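PDB 2IL5: hypothetical protein from Staphylococcus aureus subsp. aureus, which is of unknown function but belongs to the Activator of Hsp90 ATPase homolog 1-like family, whose Bet v 1-like fold is consistent with binding a ligand or partner protein. Local coordinates for residues M92-P97 with T102-E107; F122-L127 with K144-A149; E109-E112 with T118-L121; L28-W33 with E82-D87; D67-R70 with V74-I77. All coordinates share one frame; numbering follows the deposited sequence.

Contact 1: M92-P97 with T102-E107; sequences MTIGMP and TQDVIE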
# COMPACT_ATOMS: atom_id res chain seq x y z
N MSE A 92 -2.83 -7.99 -2.17
CA MSE A 92 -1.45 -8.04 -2.54
C MSE A 92 -0.57 -8.16 -1.29
O MSE A 92 -1.04 -7.91 -0.15
CB MSE A 92 -1.08 -6.83 -3.42
CG MSE A 92 -1.20 -5.49 -2.74
SE MSE A 92 -1.09 -3.99 -3.91
CE MSE A 92 0.71 -4.30 -4.55
N THR A 93 0.67 -8.60 -1.49
CA THR A 93 1.69 -8.55 -0.46
C THR A 93 2.69 -7.38 -0.62
O THR A 93 2.95 -6.86 -1.75
CB THR A 93 2.51 -9.84 -0.32
OG1 THR A 93 3.50 -9.91 -1.33
CG2 THR A 93 1.64 -11.08 -0.34
N ILE A 94 3.17 -6.95 0.54
CA ILE A 94 4.37 -6.10 0.69
C ILE A 94 5.39 -7.04 1.32
O ILE A 94 5.22 -7.49 2.44
CB ILE A 94 4.12 -4.93 1.61
CG1 ILE A 94 3.12 -3.99 0.99
CG2 ILE A 94 5.44 -4.15 1.83
CD1 ILE A 94 3.78 -2.82 0.19
N GLY A 95 6.41 -7.41 0.57
CA GLY A 95 7.26 -8.50 0.99
C GLY A 95 7.05 -9.71 0.13
O GLY A 95 5.95 -10.02 -0.32
N MSE A 96 8.15 -10.41 -0.09
CA MSE A 96 8.21 -11.48 -1.05
C MSE A 96 8.07 -12.84 -0.31
O MSE A 96 8.92 -13.18 0.53
CB MSE A 96 9.55 -11.31 -1.81
CG MSE A 96 9.58 -11.83 -3.23
SE MSE A 96 8.21 -11.18 -4.46
CE MSE A 96 8.27 -12.72 -5.68
N PRO A 97 6.96 -13.58 -0.57
CA PRO A 97 6.71 -14.89 0.05
C PRO A 97 7.96 -15.74 0.21
O PRO A 97 7.98 -16.68 1.00
CB PRO A 97 5.74 -15.56 -0.93
CG PRO A 97 4.95 -14.41 -1.53
CD PRO A 97 5.84 -13.17 -1.45
N THR A 102 9.10 -11.13 6.95
CA THR A 102 7.69 -11.48 6.63
C THR A 102 7.04 -10.63 5.51
O THR A 102 7.56 -9.56 5.13
CB THR A 102 6.82 -11.41 7.92
OG1 THR A 102 5.43 -11.48 7.58
CG2 THR A 102 7.08 -10.11 8.67
N GLN A 103 5.91 -11.13 4.97
CA GLN A 103 5.08 -10.34 4.06
C GLN A 103 4.00 -9.59 4.83
O GLN A 103 3.21 -10.19 5.59
CB GLN A 103 4.35 -11.18 3.01
CG GLN A 103 5.10 -12.25 2.32
CD GLN A 103 4.25 -13.49 2.21
OE1 GLN A 103 4.16 -14.28 3.16
NE2 GLN A 103 3.61 -13.68 1.06
N ASP A 104 3.97 -8.30 4.61
CA ASP A 104 2.80 -7.53 4.92
C ASP A 104 1.69 -7.83 3.90
O ASP A 104 1.92 -8.19 2.75
CB ASP A 104 3.11 -6.05 4.94
CG ASP A 104 4.33 -5.70 5.81
OD1 ASP A 104 4.68 -6.46 6.76
OD2 ASP A 104 4.90 -4.61 5.54
N VAL A 105 0.47 -7.64 4.37
CA VAL A 105 -0.73 -7.92 3.60
C VAL A 105 -1.46 -6.62 3.37
O VAL A 105 -1.67 -5.88 4.29
CB VAL A 105 -1.64 -8.97 4.35
CG1 VAL A 105 -3.08 -8.94 3.84
CG2 VAL A 105 -1.01 -10.39 4.27
N ILE A 106 -1.81 -6.36 2.12
CA ILE A 106 -2.79 -5.33 1.76
C ILE A 106 -4.07 -5.97 1.18
O ILE A 106 -4.00 -6.80 0.30
CB ILE A 106 -2.19 -4.35 0.71
CG1 ILE A 106 -1.17 -3.41 1.40
CG2 ILE A 106 -3.30 -3.55 -0.03
CD1 ILE A 106 -0.38 -2.48 0.42
N GLU A 107 -5.24 -5.60 1.71
CA GLU A 107 -6.52 -5.99 1.09
C GLU A 107 -7.33 -4.72 0.93
O GLU A 107 -7.57 -4.02 1.90
CB GLU A 107 -7.26 -7.02 1.90
CG GLU A 107 -6.46 -8.31 2.04
CD GLU A 107 -7.04 -9.34 2.98
OE1 GLU A 107 -7.99 -9.04 3.72
OE2 GLU A 107 -6.54 -10.50 2.94

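Contact 2: F122-L127 with K144-A149; sequences FYYRSL and KEYHDA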
# COMPACT_ATOMS: atom_id res chain seq x y z
N PHE A 122 -9.56 0.02 2.78
CA PHE A 122 -8.20 -0.47 2.79
C PHE A 122 -7.89 -1.16 4.11
O PHE A 122 -8.11 -0.57 5.17
CB PHE A 122 -7.22 0.72 2.50
CG PHE A 122 -5.74 0.40 2.76
CD1 PHE A 122 -4.95 -0.19 1.77
CD2 PHE A 122 -5.13 0.75 4.00
CE1 PHE A 122 -3.60 -0.42 2.00
CE2 PHE A 122 -3.79 0.51 4.26
CZ PHE A 122 -3.01 -0.06 3.26
N TYR A 123 -7.36 -2.37 4.03
CA TYR A 123 -6.90 -3.10 5.21
C TYR A 123 -5.43 -3.47 5.05
O TYR A 123 -5.05 -3.92 3.99
CB TYR A 123 -7.72 -4.39 5.38
CG TYR A 123 -7.13 -5.37 6.37
CD1 TYR A 123 -7.33 -5.22 7.73
CD2 TYR A 123 -6.35 -6.45 5.94
CE1 TYR A 123 -6.80 -6.15 8.67
CE2 TYR A 123 -5.84 -7.38 6.85
CZ TYR A 123 -6.07 -7.22 8.23
OH TYR A 123 -5.53 -8.10 9.15
N TYR A 124 -4.62 -3.31 6.09
CA TYR A 124 -3.23 -3.68 6.05
C TYR A 124 -2.84 -4.39 7.33
O TYR A 124 -3.23 -3.96 8.43
CB TYR A 124 -2.40 -2.42 5.89
CG TYR A 124 -0.89 -2.48 6.14
CD1 TYR A 124 -0.00 -2.87 5.13
CD2 TYR A 124 -0.35 -2.07 7.38
CE1 TYR A 124 1.40 -2.86 5.33
CE2 TYR A 124 1.03 -2.09 7.62
CZ TYR A 124 1.90 -2.46 6.60
OH TYR A 124 3.26 -2.45 6.86
N ARG A 125 -2.06 -5.47 7.18
CA ARG A 125 -1.55 -6.25 8.31
C ARG A 125 -0.03 -6.37 8.24
O ARG A 125 0.52 -6.73 7.19
CB ARG A 125 -2.19 -7.61 8.35
CG ARG A 125 -1.97 -8.27 9.68
CD ARG A 125 -2.58 -9.63 9.82
NE ARG A 125 -2.29 -10.59 8.77
CZ ARG A 125 -3.17 -10.97 7.82
NH1 ARG A 125 -4.37 -10.40 7.70
NH2 ARG A 125 -2.83 -11.89 6.95
N SER A 126 0.65 -6.06 9.33
CA SER A 126 2.11 -6.17 9.38
C SER A 126 2.59 -6.71 10.71
O SER A 126 2.12 -6.29 11.74
CB SER A 126 2.76 -4.79 9.18
OG SER A 126 4.17 -4.95 9.16
N LEU A 127 3.54 -7.63 10.67
CA LEU A 127 4.08 -8.26 11.88
C LEU A 127 5.10 -7.38 12.50
O LEU A 127 6.04 -6.98 11.81
CB LEU A 127 4.78 -9.58 11.54
CG LEU A 127 4.00 -10.82 11.85
CD1 LEU A 127 4.85 -11.97 11.41
CD2 LEU A 127 3.72 -10.92 13.36
N LYS A 144 2.13 0.62 18.70
CA LYS A 144 1.42 1.86 18.55
C LYS A 144 2.15 2.88 17.64
O LYS A 144 1.53 3.46 16.76
CB LYS A 144 1.09 2.44 19.93
CG LYS A 144 0.46 3.82 19.91
CD LYS A 144 -1.07 3.80 19.86
CE LYS A 144 -1.63 3.56 18.42
NZ LYS A 144 -2.83 4.42 18.08
N GLU A 145 3.45 3.06 17.85
CA GLU A 145 4.31 3.93 17.03
C GLU A 145 4.33 3.45 15.58
O GLU A 145 4.28 4.24 14.65
CB GLU A 145 5.77 3.93 17.55
CG GLU A 145 6.17 5.05 18.45
CD GLU A 145 7.08 4.61 19.63
OE1 GLU A 145 8.00 3.75 19.45
OE2 GLU A 145 6.85 5.13 20.74
N TYR A 146 4.50 2.15 15.42
CA TYR A 146 4.48 1.50 14.11
C TYR A 146 3.12 1.67 13.37
O TYR A 146 3.10 2.06 12.21
CB TYR A 146 4.92 0.01 14.21
CG TYR A 146 5.01 -0.63 12.86
CD1 TYR A 146 6.05 -0.31 11.99
CD2 TYR A 146 4.02 -1.50 12.43
CE1 TYR A 146 6.11 -0.87 10.72
CE2 TYR A 146 4.06 -2.06 11.16
CZ TYR A 146 5.10 -1.76 10.31
OH TYR A 146 5.14 -2.35 9.05
N HIS A 147 2.02 1.43 14.06
CA HIS A 147 0.68 1.67 13.57
C HIS A 147 0.47 3.11 13.11
O HIS A 147 -0.09 3.33 12.04
CB HIS A 147 -0.36 1.35 14.65
CG HIS A 147 -1.77 1.63 14.23
ND1 HIS A 147 -2.37 2.87 14.40
CD2 HIS A 147 -2.71 0.84 13.66
CE1 HIS A 147 -3.61 2.83 13.94
NE2 HIS A 147 -3.85 1.62 13.49
N ASP A 148 0.86 4.09 13.94
CA ASP A 148 0.66 5.49 13.61
C ASP A 148 1.52 5.94 12.42
O ASP A 148 1.09 6.80 11.63
CB ASP A 148 0.93 6.40 14.83
CG ASP A 148 -0.07 6.19 15.96
OD1 ASP A 148 -1.15 5.57 15.76
OD2 ASP A 148 0.21 6.68 17.07
N ALA A 149 2.73 5.40 12.32
CA ALA A 149 3.62 5.62 11.19
C ALA A 149 3.03 5.08 9.88
O ALA A 149 3.14 5.73 8.82
CB ALA A 149 5.01 4.98 11.46

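Contact 3: E109-E112 with T118-L121; sequences EFFE and TQML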
# COMPACT_ATOMS: atom_id res chain seq x y z
N GLU A 109 -10.74 -2.97 -0.99
CA GLU A 109 -11.98 -3.13 -1.71
C GLU A 109 -12.56 -1.79 -2.18
O GLU A 109 -12.51 -0.79 -1.46
CB GLU A 109 -12.98 -3.91 -0.86
CG GLU A 109 -13.85 -4.83 -1.71
CD GLU A 109 -14.80 -5.71 -0.93
OE1 GLU A 109 -14.73 -5.77 0.32
OE2 GLU A 109 -15.61 -6.39 -1.61
N PHE A 110 -13.10 -1.80 -3.41
CA PHE A 110 -13.69 -0.62 -4.07
C PHE A 110 -15.21 -0.81 -4.26
O PHE A 110 -15.64 -1.77 -4.89
CB PHE A 110 -13.00 -0.39 -5.43
CG PHE A 110 -11.50 -0.45 -5.35
CD1 PHE A 110 -10.82 -1.63 -5.67
CD2 PHE A 110 -10.77 0.64 -4.90
CE1 PHE A 110 -9.42 -1.72 -5.54
CE2 PHE A 110 -9.38 0.57 -4.79
CZ PHE A 110 -8.70 -0.61 -5.11
N PHE A 111 -16.02 0.07 -3.68
CA PHE A 111 -17.47 0.03 -3.85
C PHE A 111 -17.96 1.28 -4.57
O PHE A 111 -17.50 2.38 -4.27
CB PHE A 111 -18.20 -0.05 -2.51
CG PHE A 111 -17.93 -1.32 -1.75
CD1 PHE A 111 -16.79 -1.44 -0.94
CD2 PHE A 111 -18.82 -2.40 -1.83
CE1 PHE A 111 -16.54 -2.62 -0.23
CE2 PHE A 111 -18.58 -3.59 -1.11
CZ PHE A 111 -17.44 -3.68 -0.30
N GLU A 112 -18.89 1.10 -5.50
CA GLU A 112 -19.55 2.24 -6.15
C GLU A 112 -20.56 2.86 -5.18
O GLU A 112 -21.34 2.15 -4.55
CB GLU A 112 -20.28 1.79 -7.40
CG GLU A 112 -20.25 2.79 -8.56
CD GLU A 112 -20.49 2.11 -9.90
OE1 GLU A 112 -20.53 0.85 -9.91
OE2 GLU A 112 -20.63 2.84 -10.93
N THR A 118 -16.51 6.20 -5.77
CA THR A 118 -16.10 5.02 -5.01
C THR A 118 -15.87 5.23 -3.53
O THR A 118 -15.36 6.27 -3.10
CB THR A 118 -14.94 4.22 -5.70
OG1 THR A 118 -14.02 3.60 -4.75
CG2 THR A 118 -14.21 5.07 -6.62
N GLN A 119 -16.33 4.24 -2.76
CA GLN A 119 -15.83 3.98 -1.41
C GLN A 119 -14.66 3.00 -1.44
O GLN A 119 -14.77 1.87 -1.93
CB GLN A 119 -16.93 3.39 -0.55
CG GLN A 119 -16.54 3.17 0.88
CD GLN A 119 -17.63 2.48 1.67
OE1 GLN A 119 -18.41 1.70 1.11
NE2 GLN A 119 -17.69 2.74 2.97
N MSE A 120 -13.53 3.42 -0.90
CA MSE A 120 -12.36 2.58 -0.88
C MSE A 120 -12.08 2.19 0.55
O MSE A 120 -11.85 3.04 1.40
CB MSE A 120 -11.17 3.28 -1.49
CG MSE A 120 -9.92 2.40 -1.59
SE MSE A 120 -8.33 3.39 -2.16
CE MSE A 120 -7.75 4.18 -0.50
N LEU A 121 -12.12 0.87 0.77
CA LEU A 121 -11.85 0.25 2.06
C LEU A 121 -10.51 -0.54 2.03
O LEU A 121 -10.34 -1.57 1.35
CB LEU A 121 -13.03 -0.60 2.51
CG LEU A 121 -14.39 0.12 2.55
CD1 LEU A 121 -15.56 -0.87 2.64
CD2 LEU A 121 -14.43 1.12 3.71

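Contact 4: L28-W33 with E82-D87; sequences LVYEAW and ESLVMD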
# COMPACT_ATOMS: atom_id res chain seq x y z
N LEU A 28 -11.67 4.00 -12.04
CA LEU A 28 -10.54 4.96 -12.01
C LEU A 28 -9.64 4.74 -10.79
O LEU A 28 -8.42 4.80 -10.91
CB LEU A 28 -11.00 6.41 -12.10
CG LEU A 28 -11.42 6.91 -13.51
CD1 LEU A 28 -11.84 8.34 -13.41
CD2 LEU A 28 -10.33 6.74 -14.60
N VAL A 29 -10.25 4.48 -9.63
CA VAL A 29 -9.48 4.13 -8.43
C VAL A 29 -8.78 2.77 -8.54
O VAL A 29 -7.62 2.64 -8.14
CB VAL A 29 -10.33 4.22 -7.15
CG1 VAL A 29 -9.45 3.98 -5.92
CG2 VAL A 29 -10.98 5.62 -7.07
N TYR A 30 -9.47 1.77 -9.09
CA TYR A 30 -8.92 0.43 -9.25
C TYR A 30 -7.72 0.48 -10.17
O TYR A 30 -6.71 -0.15 -9.91
CB TYR A 30 -9.99 -0.55 -9.77
CG TYR A 30 -9.50 -1.98 -10.02
CD1 TYR A 30 -9.11 -2.40 -11.31
CD2 TYR A 30 -9.46 -2.92 -8.97
CE1 TYR A 30 -8.66 -3.70 -11.54
CE2 TYR A 30 -9.01 -4.22 -9.19
CZ TYR A 30 -8.61 -4.61 -10.47
OH TYR A 30 -8.19 -5.93 -10.67
N GLU A 31 -7.85 1.21 -11.27
CA GLU A 31 -6.75 1.43 -12.20
C GLU A 31 -5.46 1.95 -11.52
O GLU A 31 -4.35 1.51 -11.87
CB GLU A 31 -7.19 2.39 -13.31
CG GLU A 31 -6.23 2.47 -14.51
CD GLU A 31 -6.75 3.37 -15.67
OE1 GLU A 31 -7.05 4.57 -15.47
OE2 GLU A 31 -6.82 2.86 -16.80
N ALA A 32 -5.61 2.89 -10.58
CA ALA A 32 -4.45 3.46 -9.84
C ALA A 32 -3.56 2.40 -9.21
O ALA A 32 -2.34 2.59 -9.11
CB ALA A 32 -4.94 4.44 -8.78
N TRP A 33 -4.19 1.27 -8.83
CA TRP A 33 -3.61 0.17 -8.06
C TRP A 33 -3.02 -0.89 -8.95
O TRP A 33 -2.31 -1.77 -8.48
CB TRP A 33 -4.66 -0.51 -7.14
CG TRP A 33 -4.95 0.26 -5.84
CD1 TRP A 33 -5.85 1.31 -5.68
CD2 TRP A 33 -4.36 0.04 -4.55
NE1 TRP A 33 -5.85 1.73 -4.36
CE2 TRP A 33 -4.94 0.98 -3.65
CE3 TRP A 33 -3.40 -0.86 -4.06
CZ2 TRP A 33 -4.59 1.03 -2.28
CZ3 TRP A 33 -3.03 -0.78 -2.68
CH2 TRP A 33 -3.62 0.15 -1.82
N GLU A 82 -2.10 -11.23 -5.09
CA GLU A 82 -2.71 -12.50 -4.78
C GLU A 82 -4.10 -12.58 -5.40
O GLU A 82 -4.51 -13.60 -5.88
CB GLU A 82 -2.73 -12.75 -3.27
CG GLU A 82 -1.38 -12.55 -2.68
CD GLU A 82 -1.07 -13.45 -1.54
OE1 GLU A 82 -1.08 -12.93 -0.40
OE2 GLU A 82 -0.80 -14.66 -1.77
N SER A 83 -4.80 -11.47 -5.42
CA SER A 83 -6.16 -11.44 -5.84
C SER A 83 -6.40 -10.12 -6.56
O SER A 83 -6.04 -9.06 -6.06
CB SER A 83 -7.06 -11.59 -4.63
OG SER A 83 -8.38 -11.82 -5.08
N LEU A 84 -6.97 -10.23 -7.77
CA LEU A 84 -7.31 -9.09 -8.64
C LEU A 84 -8.71 -9.30 -9.18
O LEU A 84 -8.93 -10.09 -10.12
CB LEU A 84 -6.32 -8.99 -9.82
CG LEU A 84 -4.89 -8.56 -9.45
CD1 LEU A 84 -3.94 -8.77 -10.58
CD2 LEU A 84 -4.86 -7.09 -9.00
N VAL A 85 -9.69 -8.64 -8.58
CA VAL A 85 -10.97 -8.65 -9.20
C VAL A 85 -11.37 -7.25 -9.69
O VAL A 85 -11.39 -6.28 -8.92
CB VAL A 85 -12.03 -9.60 -8.47
CG1 VAL A 85 -11.58 -10.08 -7.06
CG2 VAL A 85 -13.52 -9.13 -8.59
N MSE A 86 -11.58 -7.17 -11.01
CA MSE A 86 -11.83 -5.93 -11.75
C MSE A 86 -12.80 -4.94 -11.13
O MSE A 86 -13.98 -5.25 -10.95
CB MSE A 86 -12.34 -6.25 -13.13
CG MSE A 86 -12.33 -5.03 -14.04
SE MSE A 86 -13.41 -5.24 -15.63
CE MSE A 86 -12.76 -6.97 -16.30
N ASP A 87 -12.27 -3.74 -10.84
CA ASP A 87 -12.97 -2.58 -10.25
C ASP A 87 -13.46 -2.88 -8.85
O ASP A 87 -14.27 -2.14 -8.30
CB ASP A 87 -14.15 -2.10 -11.15
CG ASP A 87 -13.72 -1.70 -12.52
OD1 ASP A 87 -12.53 -1.37 -12.72
OD2 ASP A 87 -14.58 -1.69 -13.43

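Contact 5: D67-R70 with V74-I77; sequences DQQR and VNVI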
# COMPACT_ATOMS: atom_id res chain seq x y z
N ASP A 67 13.03 2.78 -5.24
CA ASP A 67 12.76 4.18 -4.97
C ASP A 67 14.02 4.83 -4.42
O ASP A 67 14.63 4.32 -3.46
CB ASP A 67 11.61 4.33 -3.97
CG ASP A 67 11.12 5.78 -3.86
OD1 ASP A 67 10.71 6.36 -4.89
OD2 ASP A 67 11.14 6.34 -2.75
N GLN A 68 14.40 5.95 -5.06
CA GLN A 68 15.53 6.78 -4.66
C GLN A 68 15.30 7.56 -3.35
O GLN A 68 14.40 8.39 -3.26
CB GLN A 68 15.88 7.75 -5.79
CG GLN A 68 17.21 8.49 -5.63
CD GLN A 68 18.39 7.56 -5.66
OE1 GLN A 68 19.00 7.27 -4.63
NE2 GLN A 68 18.70 7.05 -6.84
N GLN A 69 16.12 7.27 -2.35
CA GLN A 69 16.16 8.04 -1.11
C GLN A 69 17.41 8.90 -1.10
O GLN A 69 18.17 8.90 -2.05
CB GLN A 69 16.18 7.08 0.08
CG GLN A 69 15.00 6.09 0.10
CD GLN A 69 13.75 6.75 0.65
OE1 GLN A 69 12.99 7.40 -0.09
NE2 GLN A 69 13.53 6.60 1.96
N ARG A 70 17.63 9.62 -0.00
CA ARG A 70 18.75 10.55 0.11
C ARG A 70 20.13 9.85 0.11
O ARG A 70 20.23 8.65 0.34
CB ARG A 70 18.58 11.47 1.34
CG ARG A 70 17.38 12.39 1.23
CD ARG A 70 17.41 13.46 2.27
NE ARG A 70 18.41 14.47 1.96
CZ ARG A 70 18.20 15.55 1.21
NH1 ARG A 70 19.18 16.41 1.02
NH2 ARG A 70 17.03 15.78 0.64
N VAL A 74 18.78 3.49 -1.56
CA VAL A 74 17.63 2.99 -2.29
C VAL A 74 16.70 2.22 -1.35
O VAL A 74 17.13 1.64 -0.34
CB VAL A 74 18.13 2.15 -3.53
CG1 VAL A 74 17.17 1.11 -3.98
CG2 VAL A 74 18.52 3.09 -4.69
N ASN A 75 15.40 2.29 -1.66
CA ASN A 75 14.37 1.44 -1.09
C ASN A 75 13.91 0.48 -2.16
O ASN A 75 13.50 0.91 -3.23
CB ASN A 75 13.16 2.27 -0.67
CG ASN A 75 12.93 2.22 0.80
OD1 ASN A 75 13.74 2.75 1.59
ND2 ASN A 75 11.82 1.54 1.21
N VAL A 76 13.95 -0.83 -1.83
CA VAL A 76 13.40 -1.88 -2.71
C VAL A 76 12.11 -2.44 -2.09
O VAL A 76 12.07 -2.85 -0.93
CB VAL A 76 14.44 -3.00 -3.02
CG1 VAL A 76 13.85 -4.02 -3.98
CG2 VAL A 76 15.73 -2.42 -3.61
N ILE A 77 11.05 -2.41 -2.88
CA ILE A 77 9.78 -2.86 -2.46
C ILE A 77 9.34 -3.89 -3.49
O ILE A 77 9.28 -3.62 -4.69
CB ILE A 77 8.76 -1.69 -2.32
CG1 ILE A 77 9.32 -0.59 -1.43
CG2 ILE A 77 7.38 -2.17 -1.85
CD1 ILE A 77 9.72 0.72 -2.18

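Contact 1: M92-P97 with T102-E107
The amide of Gln103 is a flat group held between two neighbours: Pro97 comes over one face, with CA 3.6 Å from Gln103 CD, and the methyl CG2 of Thr93 approaches from the other side, 3.5 Å from Gln103 NE2. The pyrrolidine ring and the glutamine chain run at about a right angle. Gln103 reaches this place through a bend at its second torsion, chi2 137°, which turns the amide toward Pro97. Asp104, next along, sets its carboxylate obliquely to the side chain of Ile94, with OD2 3.8 Å from Ile94 CG2; strand 118-128 holds this carboxylate through Ser126 and Tyr124. On the same sheet face Ile106 lies beside Met92 (selenomethionine), CB to CG 3.8 Å, while its CD1 meets Ile94 CG1 at 3.9 Å, and Trp33 and Phe43 continue this apolar surface. Two hydrogen-bonded pairs tie the backbones, Met92 with Ile106 and Ile94 with Asp104. In the first, Ile106 N reaches Met92 O at 2.9 Å. In the second, Asp104 N to Ile94 O is short at 2.6 Å yet bent, 130° at the hydrogen. Beyond Ile94 the strand gives way to a turn at Gly95, whose positive phi of 109° suits glycine; Gly95 O accepts from Thr93 OG1 at 2.7 Å, and a bound sodium ion lies close by. These features are those of an antiparallel beta hairpin, strands 89-94 and 104-112, in the middle of the curved Bet v 1-like sheet.

Contact 2: F122-L127 with K144-A149
In the helix-grip architecture of the Bet v 1-like clan a long C-terminal helix lies against a curved antiparallel sheet, and here Tyr146 of that helix meets Tyr124 and Ser126 of strand 118-128. The contact is made almost wholly by hydroxyls. Tyr146 OH stands 2.9 Å from Tyr124 OH in a hydrogen bond that either partner could donate, and 2.8 Å from Ser126 OG in a second hydrogen bond. Tyr146 OH meets the Tyr124 ring at its edge, near the ring plane, and the two tyrosine side chains run at about a right angle. Ser126 CB sits in the plane of the Tyr146 ring, 3.6 Å from Tyr146 CE2 at its edge. A chi1 near 180° (-175°) extends the Tyr146 phenol from the helix to the strand. Behind the hydroxyls stands Asp104 of strand 104-112, whose OD1 bonds Ser126 OG and whose OD2 bonds Tyr124 OH; one carboxylate thus positions both strand hydroxyls, and its charge would probably polarise the cluster. Phe154, a little further along the helix, packs edge-to-face with Tyr124. The hydroxyl cluster is this protein's polar link between helix 136-166 and the antiparallel sheet, the two elements whose packing typifies the helix-grip fold.

Contact 3: E109-E112 with T118-L121
The carbonyl oxygen Phe111 O is approached by two groups of the opposing strand: Gln119 N donates a hydrogen bond of 2.7 Å lying in the carbonyl plane, and Thr118 CA makes a CA-H...O contact at 3.1 Å. The reciprocal bond, Phe111 N to Gln119 O, measures 2.8 Å and is almost straight at 171°. A second hydrogen-bonded pair, Glu109 with Leu121, continues the antiparallel hairpin. Side chains sort by face. On one, the Phe111 ring runs alongside the extended Gln119 chain, ring and amide planes 63° apart, and Phe111 CE1 meets Leu121 CD1 at 3.5 Å, the leucine crossing the ring direction at about a right angle. Gln119 NE2 hydrogen-bonds Glu19 OE2 of strand 12-22. On the other, selenomethionine Met120 lies beside Phe110, with Met120 CG 3.7 Å from Phe110 CE2. Met120 SE stands 5.3 Å from the ring centroid of Phe110, an oblique Met-aromatic contact. Thr118 OG1 is buried on this face and has no polar partner in the model. Helix 26-32 covers that apolar side through Val29, Trp33 meets Phe110 edge-to-face, and Met120 reaches Phe158 and Met161 of helix 136-166, while strands 12-22 and 89-94 flank the hairpin.

Contact 4: L28-W33 with E82-D87
Tyr30 presents one ring face to the backbone of Met86 and Asp87, packing the short helix 26-32 of the helix-grip fold against the turn that leaves strand 74-85. Asp87 N stands 3.3 Å above the plane of the Tyr30 ring, over its centre, and the neighbouring Met86 CA (of a selenomethionine) makes a CH-pi contact, 4.1 Å from the Tyr30 centroid and 27° off the normal. The peptide group joining the two residues therefore covers the aromatic face. Val85 O comes in obliquely, 3.2 Å from Tyr30 CE2. Near the root of the tyrosine, Asp87 OD1 lies 3.8 Å from Tyr30 CD1, with the carboxylate plane almost perpendicular to the ring. No hydrogen bond links the two segments, and the touch is one of ring against main chain. The positive phi of Asp87 (64°) belongs to the turn after the strand. In the second shell Glu59 OE2 accepts from Leu84 N, and Glu82 and Ser83 both face Lys91 in a classic beta bulge. On the helix side, Tyr30 O accepts from Thr34 OG1, Tyr30 also touches Val90 of strand 89-94, and Val29 packs on Thr118 of strand 118-128. With chi1 at 178° the tyrosine ring points out from the helix and reaches obliquely to the strand, where Tyr30 OH meets Leu84 CB at 3.7 Å.

Contact 5: D67-R70 with V74-I77
Gln69 and Asn75 cross obliquely with their amide planes 65° apart, Gln69 NE2 and CG both standing 3.9 Å from Asn75 OD1. At that range the two amides are in van der Waals packing. Gln69 gets there by a chain bent at its second torsion (chi2 -80°), bringing the amide back toward Asn75. Asp67 and Asn75 are directly paired and project to the same face of the sheet, their CB atoms 4.2 Å apart. From this shared base they diverge. Asp67 places its carboxylate anti to the backbone N (chi1 -169°), and OD1 turns to the hydroxyls of Thr45 and Thr49, which both bond it; the acid is buried, and the two bonds would satisfy this oxygen. Asp67 CB also approaches Ile77 CD1 loosely, at 4.5 Å. Gln68 and Val74 form the next pair and project to the other face, where Lys51 of strand 50-55 touches both. Two backbone bonds hold the strands together: Asp67 N to Asn75 O and Asn75 N to Asp67 O, both 2.8 Å, nearly straight and in the carbonyl planes. Val74 CA adds a CA-H...O contact to Asp67 O at 3.5 Å. Past Gln68 the strand ends and the chain loops round to Val74; a bound sodium ion lies near Ile77. This is the closing end of an antiparallel beta hairpin, strands 62-68 and 74-85, toward one side of the Bet v 1-like sheet.

From the N terminus, the first loop to open is that of contact 4, which runs from helix 26-32 to the end of strand 74-85 and brings the helix to the sheet. Contact 5, the tip of hairpin 62-68 and 74-85, falls within that loop; the other contacts follow in series, and none cross. Contact 1 closes the hairpin of strands 89-94 and 104-112, contact 3 that of strands 104-112 and 118-128, and contact 2 then spans a longer loop to set helix 136-166 on the sheet. Contacts 1 and 2 meet at Asp104 and Ser126; contacts 3 and 4 share an apolar junction of Phe110, Val29 and Trp33.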